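PDB 6I9A: Lys-gingipain catalytic subunit from Porphyromonas gingivalis, which cleaves proteins after lysine as a secreted cysteine endopeptidase of family C25, degrading haemoglobin, collagen and immunoglobulins. Local coordinates for residues 78-89 with 116-124; 56-67 with 105-116. One frame throughout, in Å; residues are numbered along the deposited sequence.

Interaction 1: 78-89 with 116-124; sequences VFLALVGDTDVI and MYTFRMSAS. With CA (calcium ion), chain H.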
loop_
_atom_site.group_PDB
_atom_site.type_symbol
_atom_site.label_atom_id
_atom_site.label_comp_id
_atom_site.label_asym_id
_atom_site.label_seq_id
_atom_site.Cartn_x
_atom_site.Cartn_y
_atom_site.Cartn_z
ATOM N N VAL A 78 6.384 -2.722 -11.911
ATOM C CA VAL A 78 5.242 -1.981 -11.375
ATOM C C VAL A 78 5.602 -1.469 -9.964
ATOM O O VAL A 78 5.349 -0.315 -9.642
ATOM C CB VAL A 78 4.007 -2.932 -11.344
ATOM C CG1 VAL A 78 2.842 -2.239 -10.619
ATOM C CG2 VAL A 78 3.615 -3.333 -12.801
ATOM N N PHE A 79 6.097 -2.375 -9.135
ATOM C CA PHE A 79 6.472 -2.087 -7.770
ATOM C C PHE A 79 7.958 -2.107 -7.563
ATOM O O PHE A 79 8.682 -2.911 -8.170
ATOM C CB PHE A 79 5.907 -3.139 -6.797
ATOM C CG PHE A 79 4.396 -3.119 -6.679
ATOM C CD1 PHE A 79 3.750 -2.166 -5.884
ATOM C CD2 PHE A 79 3.613 -4.055 -7.364
ATOM C CE1 PHE A 79 2.346 -2.159 -5.793
ATOM C CE2 PHE A 79 2.230 -4.044 -7.261
ATOM C CZ PHE A 79 1.612 -3.065 -6.520
ATOM N N LEU A 80 8.401 -1.273 -6.630
ATOM C CA LEU A 80 9.741 -1.249 -6.071
ATOM C C LEU A 80 9.618 -1.460 -4.573
ATOM O O LEU A 80 9.097 -0.610 -3.883
ATOM C CB LEU A 80 10.456 0.075 -6.413
ATOM C CG LEU A 80 11.793 0.283 -5.714
ATOM C CD1 LEU A 80 12.842 -0.764 -6.158
ATOM C CD2 LEU A 80 12.325 1.696 -5.991
ATOM N N ALA A 81 10.127 -2.610 -4.082
ATOM C CA ALA A 81 10.120 -2.935 -2.666
ATOM C C ALA A 81 11.511 -2.738 -2.088
ATOM O O ALA A 81 12.464 -3.389 -2.514
ATOM C CB ALA A 81 9.689 -4.374 -2.463
ATOM N N LEU A 82 11.658 -1.800 -1.165
ATOM C CA LEU A 82 12.908 -1.539 -0.456
ATOM C C LEU A 82 12.808 -2.229 0.872
ATOM O O LEU A 82 11.847 -2.015 1.622
ATOM C CB LEU A 82 13.112 -0.013 -0.273
ATOM C CG LEU A 82 13.028 0.809 -1.542
ATOM C CD1 LEU A 82 13.125 2.309 -1.197
ATOM C CD2 LEU A 82 14.167 0.409 -2.521
ATOM N N VAL A 83 13.758 -3.112 1.185
ATOM C CA VAL A 83 13.711 -3.895 2.419
ATOM C C VAL A 83 14.907 -3.532 3.293
ATOM O O VAL A 83 16.054 -3.824 2.932
ATOM C CB VAL A 83 13.660 -5.409 2.115
ATOM C CG1 VAL A 83 13.560 -6.195 3.412
ATOM C CG2 VAL A 83 12.495 -5.711 1.178
ATOM N N GLY A 84 14.619 -2.892 4.410
ATOM C CA GLY A 84 15.644 -2.413 5.324
ATOM C C GLY A 84 15.406 -0.980 5.748
ATOM O O GLY A 84 14.608 -0.250 5.142
ATOM N N ASP A 85 16.092 -0.609 6.806
ATOM C CA ASP A 85 16.077 0.742 7.324
ATOM C C ASP A 85 17.228 1.541 6.637
ATOM O O ASP A 85 17.880 1.069 5.708
ATOM C CB ASP A 85 16.163 0.715 8.860
ATOM C CG ASP A 85 15.639 1.956 9.595
ATOM O OD1 ASP A 85 15.502 3.044 8.952
ATOM O OD2 ASP A 85 15.341 1.848 10.804
ATOM N N THR A 86 17.439 2.760 7.113
ATOM C CA THR A 86 18.383 3.707 6.480
ATOM C C THR A 86 19.825 3.331 6.692
ATOM O O THR A 86 20.676 3.865 5.994
ATOM C CB THR A 86 18.088 5.144 6.934
ATOM O OG1 THR A 86 18.204 5.216 8.348
ATOM C CG2 THR A 86 16.688 5.606 6.478
ATOM N N ASP A 87 20.108 2.383 7.578
ATOM C CA ASP A 87 21.488 1.893 7.756
ATOM C C ASP A 87 21.907 1.039 6.544
ATOM O O ASP A 87 23.112 0.837 6.341
ATOM C CB ASP A 87 21.614 1.073 9.035
ATOM C CG ASP A 87 20.732 -0.136 9.204
ATOM O OD1 ASP A 87 19.643 -0.209 8.530
ATOM O OD2 ASP A 87 21.104 -1.014 9.982
ATOM N N VAL A 88 20.970 0.545 5.732
ATOM C CA VAL A 88 21.305 -0.276 4.566
ATOM C C VAL A 88 20.802 0.370 3.243
ATOM O O VAL A 88 21.453 0.218 2.206
ATOM C CB VAL A 88 20.899 -1.754 4.657
ATOM C CG1 VAL A 88 21.666 -2.516 5.732
ATOM C CG2 VAL A 88 19.408 -1.931 4.842
ATOM N N ILE A 89 19.654 1.062 3.260
ATOM C CA ILE A 89 19.148 1.757 2.053
ATOM C C ILE A 89 18.835 3.159 2.529
ATOM O O ILE A 89 17.852 3.372 3.237
ATOM C CB ILE A 89 17.951 1.050 1.404
ATOM C CG1 ILE A 89 18.325 -0.369 0.955
ATOM C CG2 ILE A 89 17.467 1.891 0.199
ATOM C CD1 ILE A 89 17.056 -1.230 0.578
ATOM N N MET A 116 7.523 3.860 -10.511
ATOM C CA MET A 116 7.155 2.631 -9.854
ATOM C C MET A 116 6.462 2.946 -8.543
ATOM O O MET A 116 6.860 3.919 -7.879
ATOM C CB MET A 116 8.406 1.791 -9.544
ATOM C CG MET A 116 9.108 1.262 -10.804
ATOM S SD MET A 116 10.804 0.688 -10.486
ATOM C CE MET A 116 11.656 2.289 -10.353
ATOM N N TYR A 117 5.550 2.092 -8.103
ATOM C CA TYR A 117 4.984 2.192 -6.758
ATOM C C TYR A 117 5.988 1.678 -5.764
ATOM O O TYR A 117 6.351 0.486 -5.805
ATOM C CB TYR A 117 3.732 1.328 -6.672
ATOM C CG TYR A 117 2.452 1.910 -7.222
ATOM C CD1 TYR A 117 2.240 3.299 -7.271
ATOM C CD2 TYR A 117 1.387 1.085 -7.573
ATOM C CE1 TYR A 117 1.013 3.822 -7.677
ATOM C CE2 TYR A 117 0.161 1.599 -7.990
ATOM C CZ TYR A 117 -0.023 2.972 -8.020
ATOM O OH TYR A 117 -1.222 3.512 -8.430
ATOM N N THR A 118 6.498 2.548 -4.903
ATOM C CA THR A 118 7.577 2.244 -4.000
ATOM C C THR A 118 7.111 2.177 -2.585
ATOM O O THR A 118 6.360 3.050 -2.112
ATOM C CB THR A 118 8.657 3.338 -4.176
ATOM O OG1 THR A 118 9.084 3.297 -5.555
ATOM C CG2 THR A 118 9.867 3.136 -3.300
ATOM N N PHE A 119 7.604 1.187 -1.849
ATOM C CA PHE A 119 7.313 1.060 -0.425
ATOM C C PHE A 119 8.547 0.534 0.246
ATOM O O PHE A 119 9.406 -0.088 -0.389
ATOM C CB PHE A 119 6.078 0.187 -0.164
ATOM C CG PHE A 119 6.189 -1.218 -0.736
ATOM C CD1 PHE A 119 6.741 -2.248 0.021
ATOM C CD2 PHE A 119 5.665 -1.522 -2.004
ATOM C CE1 PHE A 119 6.769 -3.542 -0.465
ATOM C CE2 PHE A 119 5.743 -2.817 -2.490
ATOM C CZ PHE A 119 6.272 -3.816 -1.717
ATOM N N ARG A 120 8.614 0.731 1.562
ATOM C CA ARG A 120 9.764 0.330 2.348
ATOM C C ARG A 120 9.344 -0.542 3.509
ATOM O O ARG A 120 8.596 -0.108 4.389
ATOM C CB ARG A 120 10.564 1.557 2.833
ATOM C CG ARG A 120 11.723 1.216 3.774
ATOM C CD ARG A 120 12.411 2.457 4.294
ATOM N NE ARG A 120 13.177 3.168 3.272
ATOM C CZ ARG A 120 14.510 3.200 3.239
ATOM N NH1 ARG A 120 15.238 2.389 4.036
ATOM N NH2 ARG A 120 15.128 4.000 2.396
ATOM N N MET A 121 9.816 -1.799 3.511
ATOM C CA MET A 121 9.662 -2.728 4.612
ATOM C C MET A 121 10.820 -2.427 5.539
ATOM O O MET A 121 11.893 -3.038 5.438
ATOM C CB MET A 121 9.693 -4.169 4.081
ATOM C CG MET A 121 8.660 -4.428 2.978
ATOM S SD MET A 121 7.037 -4.829 3.640
ATOM C CE MET A 121 7.317 -6.472 3.869
ATOM N N SER A 122 10.666 -1.421 6.398
ATOM C CA SER A 122 11.768 -0.981 7.263
ATOM C C SER A 122 11.840 -1.837 8.517
ATOM O O SER A 122 10.875 -1.877 9.311
ATOM C CB SER A 122 11.586 0.488 7.649
ATOM O OG SER A 122 12.686 0.786 8.498
ATOM N N ALA A 123 12.981 -2.492 8.711
ATOM C CA ALA A 123 13.203 -3.367 9.851
ATOM C C ALA A 123 14.617 -3.173 10.331
ATOM O O ALA A 123 15.507 -2.924 9.511
ATOM C CB ALA A 123 12.989 -4.821 9.435
ATOM N N SER A 124 14.846 -3.380 11.642
ATOM C CA SER A 124 16.184 -3.315 12.193
ATOM C C SER A 124 16.751 -4.694 12.486
ATOM O O SER A 124 17.904 -4.807 12.948
ATOM C CB SER A 124 16.182 -2.475 13.468
ATOM O OG SER A 124 15.499 -3.099 14.537
HETATM CA CA CA H . 14.492 4.212 10.919
HETATM O O HOH W 1 18.020 -2.368 8.199
HETATM O O HOH W 2 16.817 4.912 10.809
HETATM O O HOH W 3 19.091 -2.043 11.308
HETATM O O HOH W 4 14.127 6.207 12.294
HETATM O O HOH W 5 14.890 3.508 13.141
#
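Strands 79-83 and 117-121 run parallel, their axes 15° apart, joined by the alternating backbone hydrogen bonds of a parallel ladder, from Tyr117 N to Val78 O at one end to Gly84 N to Met121 O at the other. On the face carrying Phe79 and Ala81, the Phe119 ring lies back over the neighbouring strand: its CG sits between the backbone N and the carbonyl carbon (chi1 58°), which brings one ring face over Ala81 CA, 4.2 Å from the centroid, and Phe79 CD1 to the ring edge. The small Ala81 fits under this ring, its CB 3.5 Å from Phe119 CZ. On the face of Leu80 and Leu82, Arg120 reaches past the strand end, bending at chi3 (-70°). NH1 and NH2 both grip Ile89 O, each at 2.9 Å with that oxygen in the guanidinium plane, while NH1 also meets Gly84 O at 2.9 Å from above its carbonyl plane. Arginine suits this place: one flat group ties the turn to the sheet and forms a salt bridge with Asp102. Gly84 has a positive phi, at which a CB would strike the preceding carbonyl O and Val88 CG2. Next to it, Asp85 binds calcium through both carboxylate oxygens, alongside Phe254 and Glu263. In the four-stranded parallel sheet 117-121 is outermost and 79-83 lies between it and 14-20; helix 126-141 covers Val83 and Met121, and Tyr105 of helix 103-106 packs on Leu80 and Leu82.

Interaction 2: 56-67 with 105-116; sequences NASIKAFIHKKY and YSAVDGDYFPEM. With CA (calcium ion), chain G.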
loop_
_atom_site.group_PDB
_atom_site.type_symbol
_atom_site.label_atom_id
_atom_site.label_comp_id
_atom_site.label_asym_id
_atom_site.label_seq_id
_atom_site.Cartn_x
_atom_site.Cartn_y
_atom_site.Cartn_z
ATOM N N ASN A 56 23.696 5.153 -1.485
ATOM C CA ASN A 56 22.523 5.720 -2.134
ATOM C C ASN A 56 22.755 5.818 -3.656
ATOM O O ASN A 56 21.859 5.448 -4.444
ATOM C CB ASN A 56 22.244 7.103 -1.583
ATOM C CG ASN A 56 21.034 7.705 -2.239
ATOM O OD1 ASN A 56 19.930 7.171 -2.134
ATOM N ND2 ASN A 56 21.187 8.851 -2.868
ATOM N N ALA A 57 23.951 6.331 -4.063
ATOM C CA ALA A 57 24.204 6.496 -5.482
ATOM C C ALA A 57 24.192 5.168 -6.252
ATOM O O ALA A 57 23.615 5.102 -7.339
ATOM C CB ALA A 57 25.540 7.189 -5.698
ATOM N N SER A 58 24.821 4.108 -5.699
ATOM C CA SER A 58 24.897 2.849 -6.431
ATOM C C SER A 58 23.505 2.196 -6.470
ATOM O O SER A 58 23.117 1.655 -7.499
ATOM C CB SER A 58 25.944 1.931 -5.791
ATOM O OG SER A 58 25.543 1.398 -4.530
ATOM N N ILE A 59 22.789 2.226 -5.341
ATOM C CA ILE A 59 21.483 1.580 -5.294
ATOM C C ILE A 59 20.520 2.288 -6.248
ATOM O O ILE A 59 19.781 1.631 -6.991
ATOM C CB ILE A 59 20.958 1.576 -3.826
ATOM C CG1 ILE A 59 21.809 0.627 -2.960
ATOM C CG2 ILE A 59 19.437 1.216 -3.791
ATOM C CD1 ILE A 59 21.626 0.866 -1.486
ATOM N N LYS A 60 20.542 3.628 -6.247
ATOM C CA LYS A 60 19.683 4.376 -7.151
ATOM C C LYS A 60 20.042 4.072 -8.629
ATOM O O LYS A 60 19.149 3.853 -9.473
ATOM C CB LYS A 60 19.794 5.876 -6.839
ATOM C CG LYS A 60 18.913 6.763 -7.722
ATOM C CD LYS A 60 18.818 8.229 -7.118
ATOM C CE LYS A 60 20.099 8.964 -7.039
ATOM N NZ LYS A 60 19.790 10.366 -6.656
ATOM N N ALA A 61 21.363 4.063 -8.963
ATOM C CA ALA A 61 21.727 3.809 -10.351
ATOM C C ALA A 61 21.268 2.403 -10.772
ATOM O O ALA A 61 20.809 2.232 -11.902
ATOM C CB ALA A 61 23.232 3.957 -10.533
ATOM N N PHE A 62 21.391 1.419 -9.875
ATOM C CA PHE A 62 20.953 0.047 -10.128
ATOM C C PHE A 62 19.458 0.009 -10.432
ATOM O O PHE A 62 19.014 -0.597 -11.405
ATOM C CB PHE A 62 21.303 -0.821 -8.917
ATOM C CG PHE A 62 20.762 -2.234 -9.052
ATOM C CD1 PHE A 62 21.375 -3.153 -9.896
ATOM C CD2 PHE A 62 19.564 -2.608 -8.430
ATOM C CE1 PHE A 62 20.872 -4.458 -10.018
ATOM C CE2 PHE A 62 19.037 -3.884 -8.599
ATOM C CZ PHE A 62 19.698 -4.799 -9.383
ATOM N N ILE A 63 18.672 0.673 -9.570
ATOM C CA ILE A 63 17.220 0.643 -9.745
ATOM C C ILE A 63 16.803 1.319 -11.037
ATOM O O ILE A 63 15.938 0.828 -11.780
ATOM C CB ILE A 63 16.553 1.300 -8.528
ATOM C CG1 ILE A 63 16.758 0.399 -7.261
ATOM C CG2 ILE A 63 15.068 1.572 -8.812
ATOM C CD1 ILE A 63 16.406 1.158 -5.965
ATOM N N HIS A 64 17.417 2.505 -11.311
ATOM C CA HIS A 64 17.053 3.240 -12.521
ATOM C C HIS A 64 17.341 2.412 -13.782
ATOM O O HIS A 64 16.559 2.403 -14.722
ATOM C CB HIS A 64 17.763 4.585 -12.566
ATOM C CG HIS A 64 17.245 5.582 -11.583
ATOM N ND1 HIS A 64 17.569 6.916 -11.713
ATOM C CD2 HIS A 64 16.393 5.436 -10.534
ATOM C CE1 HIS A 64 16.960 7.556 -10.713
ATOM N NE2 HIS A 64 16.254 6.700 -9.964
ATOM N N LYS A 65 18.504 1.709 -13.776
ATOM C CA LYS A 65 18.861 0.895 -14.935
ATOM C C LYS A 65 17.883 -0.280 -15.064
ATOM O O LYS A 65 17.439 -0.586 -16.168
ATOM C CB LYS A 65 20.307 0.439 -14.812
ATOM C CG LYS A 65 20.756 -0.456 -15.958
ATOM C CD LYS A 65 22.227 -0.861 -15.811
ATOM C CE LYS A 65 22.858 -1.298 -17.127
ATOM N NZ LYS A 65 22.077 -2.337 -17.840
ATOM N N LYS A 66 17.507 -0.906 -13.944
ATOM C CA LYS A 66 16.519 -1.971 -14.013
ATOM C C LYS A 66 15.196 -1.476 -14.587
ATOM O O LYS A 66 14.572 -2.164 -15.382
ATOM C CB LYS A 66 16.243 -2.567 -12.633
ATOM C CG LYS A 66 17.280 -3.548 -12.146
ATOM C CD LYS A 66 17.157 -4.855 -12.956
ATOM C CE LYS A 66 18.157 -5.906 -12.556
ATOM N NZ LYS A 66 17.746 -7.210 -13.173
ATOM N N TYR A 67 14.729 -0.277 -14.151
ATOM C CA TYR A 67 13.481 0.230 -14.696
ATOM C C TYR A 67 13.637 0.483 -16.205
ATOM O O TYR A 67 12.764 0.093 -16.985
ATOM C CB TYR A 67 13.104 1.540 -13.964
ATOM C CG TYR A 67 11.852 2.089 -14.582
ATOM C CD1 TYR A 67 11.915 3.039 -15.592
ATOM C CD2 TYR A 67 10.585 1.584 -14.229
ATOM C CE1 TYR A 67 10.779 3.435 -16.285
ATOM C CE2 TYR A 67 9.438 1.965 -14.925
ATOM C CZ TYR A 67 9.537 2.906 -15.939
ATOM O OH TYR A 67 8.412 3.325 -16.618
ATOM N N TYR A 105 14.617 7.054 -5.644
ATOM C CA TYR A 105 14.801 5.682 -6.141
ATOM C C TYR A 105 13.762 5.370 -7.221
ATOM O O TYR A 105 14.064 4.658 -8.183
ATOM C CB TYR A 105 14.635 4.658 -5.009
ATOM C CG TYR A 105 15.727 4.746 -3.950
ATOM C CD1 TYR A 105 17.080 4.695 -4.299
ATOM C CD2 TYR A 105 15.401 4.879 -2.601
ATOM C CE1 TYR A 105 18.078 4.790 -3.322
ATOM C CE2 TYR A 105 16.387 4.980 -1.617
ATOM C CZ TYR A 105 17.729 4.929 -1.983
ATOM O OH TYR A 105 18.711 5.048 -1.030
ATOM N N SER A 106 12.538 5.899 -7.056
ATOM C CA SER A 106 11.360 5.641 -7.920
ATOM C C SER A 106 11.258 6.595 -9.102
ATOM O O SER A 106 10.647 6.225 -10.113
ATOM C CB SER A 106 10.067 5.717 -7.089
ATOM O OG SER A 106 9.632 7.019 -6.725
ATOM N N ALA A 107 11.799 7.784 -8.995
ATOM C CA ALA A 107 11.671 8.836 -9.997
ATOM C C ALA A 107 12.843 8.693 -10.916
ATOM O O ALA A 107 13.951 9.112 -10.592
ATOM C CB ALA A 107 11.621 10.207 -9.307
ATOM N N VAL A 108 12.599 8.071 -12.064
ATOM C CA VAL A 108 13.706 7.686 -12.959
ATOM C C VAL A 108 13.971 8.739 -14.039
ATOM O O VAL A 108 15.130 9.116 -14.272
ATOM C CB VAL A 108 13.446 6.308 -13.582
ATOM C CG1 VAL A 108 14.600 5.887 -14.490
ATOM C CG2 VAL A 108 13.204 5.252 -12.513
ATOM N N ASP A 109 12.911 9.231 -14.684
ATOM C CA ASP A 109 13.068 10.273 -15.689
ATOM C C ASP A 109 13.095 11.632 -14.956
ATOM O O ASP A 109 13.246 11.684 -13.718
ATOM C CB ASP A 109 12.053 10.162 -16.832
ATOM C CG ASP A 109 10.595 10.117 -16.454
ATOM O OD1 ASP A 109 10.238 10.678 -15.432
ATOM O OD2 ASP A 109 9.826 9.512 -17.201
ATOM N N GLY A 110 13.080 12.742 -15.701
ATOM C CA GLY A 110 13.379 14.033 -15.107
ATOM C C GLY A 110 12.409 14.680 -14.146
ATOM O O GLY A 110 12.765 15.662 -13.492
ATOM N N ASP A 111 11.164 14.205 -14.143
ATOM C CA ASP A 111 10.176 14.912 -13.340
ATOM C C ASP A 111 10.116 14.333 -11.912
ATOM O O ASP A 111 10.955 13.506 -11.513
ATOM C CB ASP A 111 8.840 14.902 -14.077
ATOM C CG ASP A 111 8.164 13.573 -14.156
ATOM O OD1 ASP A 111 8.611 12.609 -13.422
ATOM O OD2 ASP A 111 7.181 13.448 -14.904
ATOM N N TYR A 112 9.114 14.782 -11.136
ATOM C CA TYR A 112 9.037 14.297 -9.749
ATOM C C TYR A 112 7.980 13.205 -9.539
ATOM O O TYR A 112 7.695 12.801 -8.396
ATOM C CB TYR A 112 8.862 15.435 -8.735
ATOM C CG TYR A 112 7.709 16.379 -9.023
ATOM C CD1 TYR A 112 6.389 15.921 -9.032
ATOM C CD2 TYR A 112 7.938 17.716 -9.317
ATOM C CE1 TYR A 112 5.323 16.777 -9.312
ATOM C CE2 TYR A 112 6.884 18.583 -9.572
ATOM C CZ TYR A 112 5.574 18.103 -9.578
ATOM O OH TYR A 112 4.506 18.936 -9.844
ATOM N N PHE A 113 7.391 12.713 -10.638
ATOM C CA PHE A 113 6.442 11.628 -10.554
ATOM C C PHE A 113 7.148 10.281 -10.592
ATOM O O PHE A 113 7.937 10.037 -11.526
ATOM C CB PHE A 113 5.429 11.661 -11.681
ATOM C CG PHE A 113 4.488 12.830 -11.639
ATOM C CD1 PHE A 113 3.333 12.783 -10.875
ATOM C CD2 PHE A 113 4.784 14.001 -12.327
ATOM C CE1 PHE A 113 2.440 13.871 -10.855
ATOM C CE2 PHE A 113 3.897 15.085 -12.301
ATOM C CZ PHE A 113 2.733 15.012 -11.554
ATOM N N PRO A 114 6.895 9.402 -9.646
ATOM C CA PRO A 114 7.522 8.071 -9.693
ATOM C C PRO A 114 7.179 7.276 -10.931
ATOM O O PRO A 114 6.056 7.376 -11.466
ATOM C CB PRO A 114 6.928 7.345 -8.470
ATOM C CG PRO A 114 6.521 8.469 -7.546
ATOM C CD PRO A 114 6.023 9.558 -8.465
ATOM N N GLU A 115 8.114 6.405 -11.334
ATOM C CA GLU A 115 7.894 5.391 -12.389
ATOM C C GLU A 115 7.369 4.093 -11.834
ATOM O O GLU A 115 6.879 3.286 -12.627
ATOM C CB GLU A 115 9.225 5.134 -13.135
ATOM C CG GLU A 115 9.379 6.035 -14.370
ATOM C CD GLU A 115 9.240 7.509 -14.060
ATOM O OE1 GLU A 115 8.158 8.064 -14.361
ATOM O OE2 GLU A 115 10.186 8.114 -13.500
ATOM N N MET A 116 7.523 3.860 -10.511
ATOM C CA MET A 116 7.155 2.631 -9.854
ATOM C C MET A 116 6.462 2.946 -8.543
ATOM O O MET A 116 6.860 3.919 -7.879
ATOM C CB MET A 116 8.406 1.791 -9.544
ATOM C CG MET A 116 9.108 1.262 -10.804
ATOM S SD MET A 116 10.804 0.688 -10.486
ATOM C CE MET A 116 11.656 2.289 -10.353
HETATM CA CA CA G . 8.916 10.277 -13.593
HETATM O O HOH W 6 10.943 10.958 -12.445
HETATM O O HOH W 7 6.893 10.762 -14.766
#
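Glu115 OE2 is gripped by three partners: the calcium ion at 2.5 Å, Val108 N at 2.8 Å and Asp109 N, so the carboxylate that chelates the metal also ties the start of its loop to the end. The motif is a calcium-binding loop packed against helix 56-72. Asp109 OD1, Asp111 OD1, Phe113 O, both oxygens of Glu115 and two waters surround the ion; acidic side chains suit it because they supply hard, negatively charged oxygens. Asp111 OD1 also accepts from Phe113 N, an Asx turn. Glu115 faces the helix with its aliphatic part: its CB lies over one face of the Tyr67 ring, 3.7 Å from the centroid, and the two side chains cross at about a right angle. Tyr67 CG is anti to the backbone N (chi1 177°), which carries the ring out toward the loop. There Met116 SD makes an oblique Met-aromatic contact, 5.1 Å from the ring centroid, and Met116 CG packs 3.7 Å from Tyr67 CD2. One turn back, His64 lays its ring between Val108 and its own helix: Val108 CA makes a CH-pi contact over the centre of one face, 10° off the normal, and Lys60 CG covers the opposite face. A flat ring fits such a slot, and its NE2 is hydrogen-bonded to Tyr104 O. Tyr105 is the knob of the contact, seated in a hole formed by Asn56, Ile59, Lys60 and Ile63. Its length lets the ring lie along the helix, the edge against Lys60 CA, while the hydroxyl reaches Gly91 N. Asn56 ND2 is hydrogen-bonded to Glu92; Asn56 OD1 makes a weak hydrogen bond with Tyr105 OH, 2.7 Å away.

Both interactions belong to the four-stranded parallel sheet of the C25 peptidase region and the layer covering one of its faces; their centres lie about 13 Å apart. Along the chain their segments alternate: helix 56-72 leads into strand 79-83, and the calcium loop after helix 103-106 leads into strand 117-121, with Met116 shared at the junction. Tyr105 is common to both, touching Ile89 as well. One calcium sits at the C-terminal end of the strand pair, bound from the loop after 79-83, the other in the loop leading into 117-121. The nucleophile Cys249 follows strand 242-247 of the six-stranded sheet, so these contacts build the neighbouring sheet rather than the catalytic site.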